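Local structure of inositol monophosphatase (Staphylococcus aureus, 5DW8) at residues 71-76 with 90-95. The protein probably hydrolyses inositol monophosphates in a metal-dependent way and binds adenosine-2'-monophosphate together with two calcium ions. Numbering follows the deposited sequence.
Sequences LGEEGH and VDPIDG. With CA (calcium ion), chain C; CA (calcium ion), chain E; 2AM (adenosine-2'-monophosphate), chain D.
Two backbone hydrogen bonds tie the end of strand 69-72 to strand 86-91, with Gly72 and Val90 paired in a parallel bridge: Val90 N donates to Leu71 O at 3.0 Å (162° at the hydrogen), and Glu73 N donates to Val90 O at 3.1 Å. Val90 O also has a CA-H...O contact from Gly72 CA at 3.5 Å. A type I turn starting at Gly72 itself and ending at Gly75 carries the first chain away, while the second turns a corner at Pro92.

Side-chain contact centres on Glu73. Its CB comes within 3.5 Å of Asp91 OD1, and the side chain crosses Pro92 at about a right angle. Asp50, Thr53 and Glu54 of helix 44-64 also touch Pro92.

Metal bonding belongs to the second segment. Asp91 splits its carboxylate between two calcium ions, OD1 binding one at 2.3 Å and OD2 the other, which Asp216 also ligates; Ile93 O joins OD1 on the first. Phosphate oxygen O3P of adenosine-2'-monophosphate bridges both ions. Gly95 N, at the N-cap of helix 96-102, donates to O1P at 2.7 Å, and Asp94 OD1 accepts from the ribose O3' at 2.6 Å.

With CG anti to the backbone N (chi1 -179°), Glu73 brings CG to 3.4 Å from the calcium that Asp91 OD1 binds, so its carboxylate lies near this ion without a direct metal bond. Such a gathering of carboxylates would probably make the pocket attractive to cations, consistent with metal-assisted phosphate ester hydrolysis in the inositol monophosphatase family.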
ATOM      1  N   LEU A  71      28.506   4.219   2.807  1.00 17.34           N
ATOM      2  CA  LEU A  71      27.761   5.235   2.062  1.00 16.85           C
ATOM      3  C   LEU A  71      26.371   5.316   2.665  1.00 17.19           C
ATOM      4  O   LEU A  71      25.623   4.346   2.594  1.00 17.79           O
ATOM      5  CB  LEU A  71      27.680   4.839   0.596  1.00 17.05           C
ATOM      6  CG  LEU A  71      26.916   5.751  -0.382  1.00 16.97           C
ATOM      7  CD1 LEU A  71      27.478   7.160  -0.443  1.00 17.21           C
ATOM      8  CD2 LEU A  71      26.955   5.093  -1.748  1.00 16.69           C
ATOM      9  N   GLY A  72      26.028   6.450   3.278  1.00 17.36           N
ATOM     10  CA  GLY A  72      24.728   6.629   3.927  1.00 17.33           C
ATOM     11  C   GLY A  72      23.823   7.667   3.279  1.00 17.69           C
ATOM     12  O   GLY A  72      24.303   8.567   2.624  1.00 17.21           O
ATOM     13  N   GLU A  73      22.509   7.490   3.457  1.00 18.61           N
ATOM     14  CA  GLU A  73      21.493   8.487   3.179  1.00 19.59           C
ATOM     15  C   GLU A  73      21.834   9.738   3.957  1.00 18.83           C
ATOM     16  O   GLU A  73      21.719  10.820   3.447  1.00 17.35           O
ATOM     17  CB  GLU A  73      20.092   7.984   3.619  1.00 20.53           C
ATOM     18  CG  GLU A  73      18.922   8.930   3.354  1.00 22.62           C
ATOM     19  CD  GLU A  73      18.640   9.943   4.482  1.00 26.46           C
ATOM     20  OE1 GLU A  73      18.927   9.606   5.659  1.00 28.84           O
ATOM     21  OE2 GLU A  73      18.145  11.087   4.200  1.00 25.70           O
ATOM     22  N   GLU A  74      22.260   9.588   5.197  1.00 18.98           N
ATOM     23  CA  GLU A  74      22.499  10.777   6.026  1.00 21.07           C
ATOM     24  C   GLU A  74      23.832  11.447   5.809  1.00 19.09           C
ATOM     25  O   GLU A  74      24.257  12.216   6.653  1.00 19.53           O
ATOM     26  CB  GLU A  74      22.306  10.464   7.536  1.00 22.98           C
ATOM     27  CG  GLU A  74      21.517  11.531   8.272  1.00 25.02           C
ATOM     28  CD  GLU A  74      20.170  11.829   7.603  1.00 27.78           C
ATOM     29  OE1 GLU A  74      19.424  10.863   7.294  1.00 26.83           O
ATOM     30  OE2 GLU A  74      19.878  13.029   7.365  1.00 28.63           O
ATOM     31  N   GLY A  75      24.509  11.150   4.709  1.00 18.12           N
ATOM     32  CA  GLY A  75      25.743  11.861   4.365  1.00 17.53           C
ATOM     33  C   GLY A  75      27.062  11.107   4.443  1.00 17.48           C
ATOM     34  O   GLY A  75      28.001  11.513   3.782  1.00 18.68           O
ATOM     35  N   HIS A  76      27.169  10.023   5.225  1.00 17.15           N
ATOM     36  CA  HIS A  76      28.452   9.312   5.352  1.00 16.77           C
ATOM     37  C   HIS A  76      28.883   8.802   3.979  1.00 17.06           C
ATOM     38  O   HIS A  76      28.075   8.216   3.238  1.00 16.11           O
ATOM     39  CB  HIS A  76      28.376   8.096   6.306  1.00 16.97           C
ATOM     40  CG  HIS A  76      27.995   8.430   7.708  1.00 16.58           C
ATOM     41  ND1 HIS A  76      28.925   8.591   8.711  1.00 17.34           N
ATOM     42  CD2 HIS A  76      26.787   8.595   8.291  1.00 16.71           C
ATOM     43  CE1 HIS A  76      28.304   8.882   9.843  1.00 16.75           C
ATOM     44  NE2 HIS A  76      27.002   8.876   9.618  1.00 16.13           N
ATOM     45  N   VAL A  90      23.650   2.196   3.085  1.00 15.99           N
ATOM     46  CA  VAL A  90      22.579   2.087   4.034  1.00 16.31           C
ATOM     47  C   VAL A  90      21.641   3.261   3.961  1.00 15.93           C
ATOM     48  O   VAL A  90      22.062   4.397   3.719  1.00 17.06           O
ATOM     49  CB  VAL A  90      23.115   1.852   5.477  1.00 16.48           C
ATOM     50  CG1 VAL A  90      24.582   2.209   5.586  1.00 17.69           C
ATOM     51  CG2 VAL A  90      22.294   2.581   6.548  1.00 15.95           C
ATOM     52  N   ASP A  91      20.367   2.972   4.159  1.00 16.03           N
ATOM     53  CA  ASP A  91      19.353   4.020   4.329  1.00 17.30           C
ATOM     54  C   ASP A  91      18.674   3.729   5.638  1.00 16.77           C
ATOM     55  O   ASP A  91      18.058   2.687   5.770  1.00 16.48           O
ATOM     56  CB  ASP A  91      18.325   3.972   3.210  1.00 18.24           C
ATOM     57  CG  ASP A  91      17.277   5.061   3.343  1.00 20.45           C
ATOM     58  OD1 ASP A  91      17.349   5.848   4.325  1.00 19.57           O
ATOM     59  OD2 ASP A  91      16.369   5.125   2.457  1.00 22.01           O
ATOM     60  N   PRO A  92      18.799   4.619   6.628  1.00 17.02           N
ATOM     61  CA  PRO A  92      18.367   4.090   7.894  1.00 16.64           C
ATOM     62  C   PRO A  92      16.872   4.060   7.928  1.00 17.17           C
ATOM     63  O   PRO A  92      16.342   3.159   8.531  1.00 17.53           O
ATOM     64  CB  PRO A  92      18.973   5.046   8.928  1.00 16.58           C
ATOM     65  CG  PRO A  92      19.820   5.988   8.184  1.00 17.38           C
ATOM     66  CD  PRO A  92      19.299   5.992   6.771  1.00 17.61           C
ATOM     67  N   ILE A  93      16.197   5.024   7.289  1.00 17.68           N
ATOM     68  CA  ILE A  93      14.743   4.955   7.107  1.00 19.00           C
ATOM     69  C   ILE A  93      14.276   5.197   5.652  1.00 19.53           C
ATOM     70  O   ILE A  93      14.190   6.339   5.183  1.00 19.30           O
ATOM     71  CB  ILE A  93      13.988   5.908   8.060  1.00 19.92           C
ATOM     72  CG1 ILE A  93      14.205   5.492   9.519  1.00 20.71           C
ATOM     73  CG2 ILE A  93      12.481   5.888   7.787  1.00 20.63           C
ATOM     74  CD1 ILE A  93      15.247   6.302  10.240  1.00 21.22           C
ATOM     75  N   ASP A  94      13.970   4.110   4.949  1.00 19.22           N
ATOM     76  CA  ASP A  94      13.251   4.207   3.708  1.00 19.01           C
ATOM     77  C   ASP A  94      11.766   4.257   4.001  1.00 18.28           C
ATOM     78  O   ASP A  94      11.221   3.319   4.586  1.00 16.06           O
ATOM     79  CB  ASP A  94      13.564   3.025   2.801  1.00 20.28           C
ATOM     80  CG  ASP A  94      13.203   3.304   1.365  1.00 20.60           C
ATOM     81  OD1 ASP A  94      13.382   4.438   0.923  1.00 20.58           O
ATOM     82  OD2 ASP A  94      12.706   2.400   0.695  1.00 23.04           O
ATOM     83  N   GLY A  95      11.132   5.360   3.582  1.00 18.60           N
ATOM     84  CA  GLY A  95       9.714   5.653   3.848  1.00 17.64           C
ATOM     85  C   GLY A  95       9.549   6.615   5.013  1.00 17.14           C
ATOM     86  O   GLY A  95       8.827   6.331   5.947  1.00 16.79           O
TER
HETATM   87 CA    CA C 301      15.927   7.613   4.270  1.00 45.63          CA
HETATM   88 CA    CA E 303      15.400   6.650   1.116  1.00 70.67          CA
HETATM   89  P   2AM D 302      13.024   8.170   1.702  1.00 40.50           P
HETATM   90  O1P 2AM D 302      11.634   7.668   2.335  1.00 40.50           O
HETATM   91  O2P 2AM D 302      12.804   9.752   1.385  1.00 45.08           O
HETATM   92  O3P 2AM D 302      14.120   7.870   2.664  1.00 41.58           O
HETATM   93  C5' 2AM D 302       9.161   7.580  -1.653  1.00 43.16           C
HETATM   94  O5' 2AM D 302       7.920   6.879  -1.840  1.00 40.50           O
HETATM   95  C4' 2AM D 302      10.256   6.563  -1.946  1.00 43.21           C
HETATM   96  O4' 2AM D 302      11.228   7.106  -2.906  1.00 43.14           O
HETATM   97  C3' 2AM D 302      11.072   6.273  -0.708  1.00 42.74           C
HETATM   98  O3' 2AM D 302      11.706   5.019  -0.914  1.00 37.36           O
HETATM   99  C2' 2AM D 302      12.029   7.487  -0.744  1.00 44.95           C
HETATM  100  O2' 2AM D 302      13.141   7.428   0.206  1.00 46.04           O
HETATM  101  C1' 2AM D 302      12.479   7.407  -2.187  1.00 47.84           C
HETATM  102  N9  2AM D 302      13.106   8.671  -2.715  1.00 55.45           N
HETATM  103  C8  2AM D 302      14.289   8.743  -3.340  1.00 59.02           C
HETATM  104  N7  2AM D 302      14.513  10.012  -3.690  1.00 61.06           N
HETATM  105  C5  2AM D 302      13.467  10.733  -3.280  1.00 62.62           C
HETATM  106  C6  2AM D 302      13.203  12.045  -3.381  1.00 65.06           C
HETATM  107  N6  2AM D 302      14.130  12.783  -3.990  1.00 64.79           N
HETATM  108  N1  2AM D 302      12.060  12.591  -2.904  1.00 64.76           N
HETATM  109  C2  2AM D 302      11.129  11.749  -2.276  1.00 62.33           C
HETATM  110  N3  2AM D 302      11.432  10.374  -2.181  1.00 60.43           N
HETATM  111  C4  2AM D 302      12.593   9.904  -2.680  1.00 59.59           C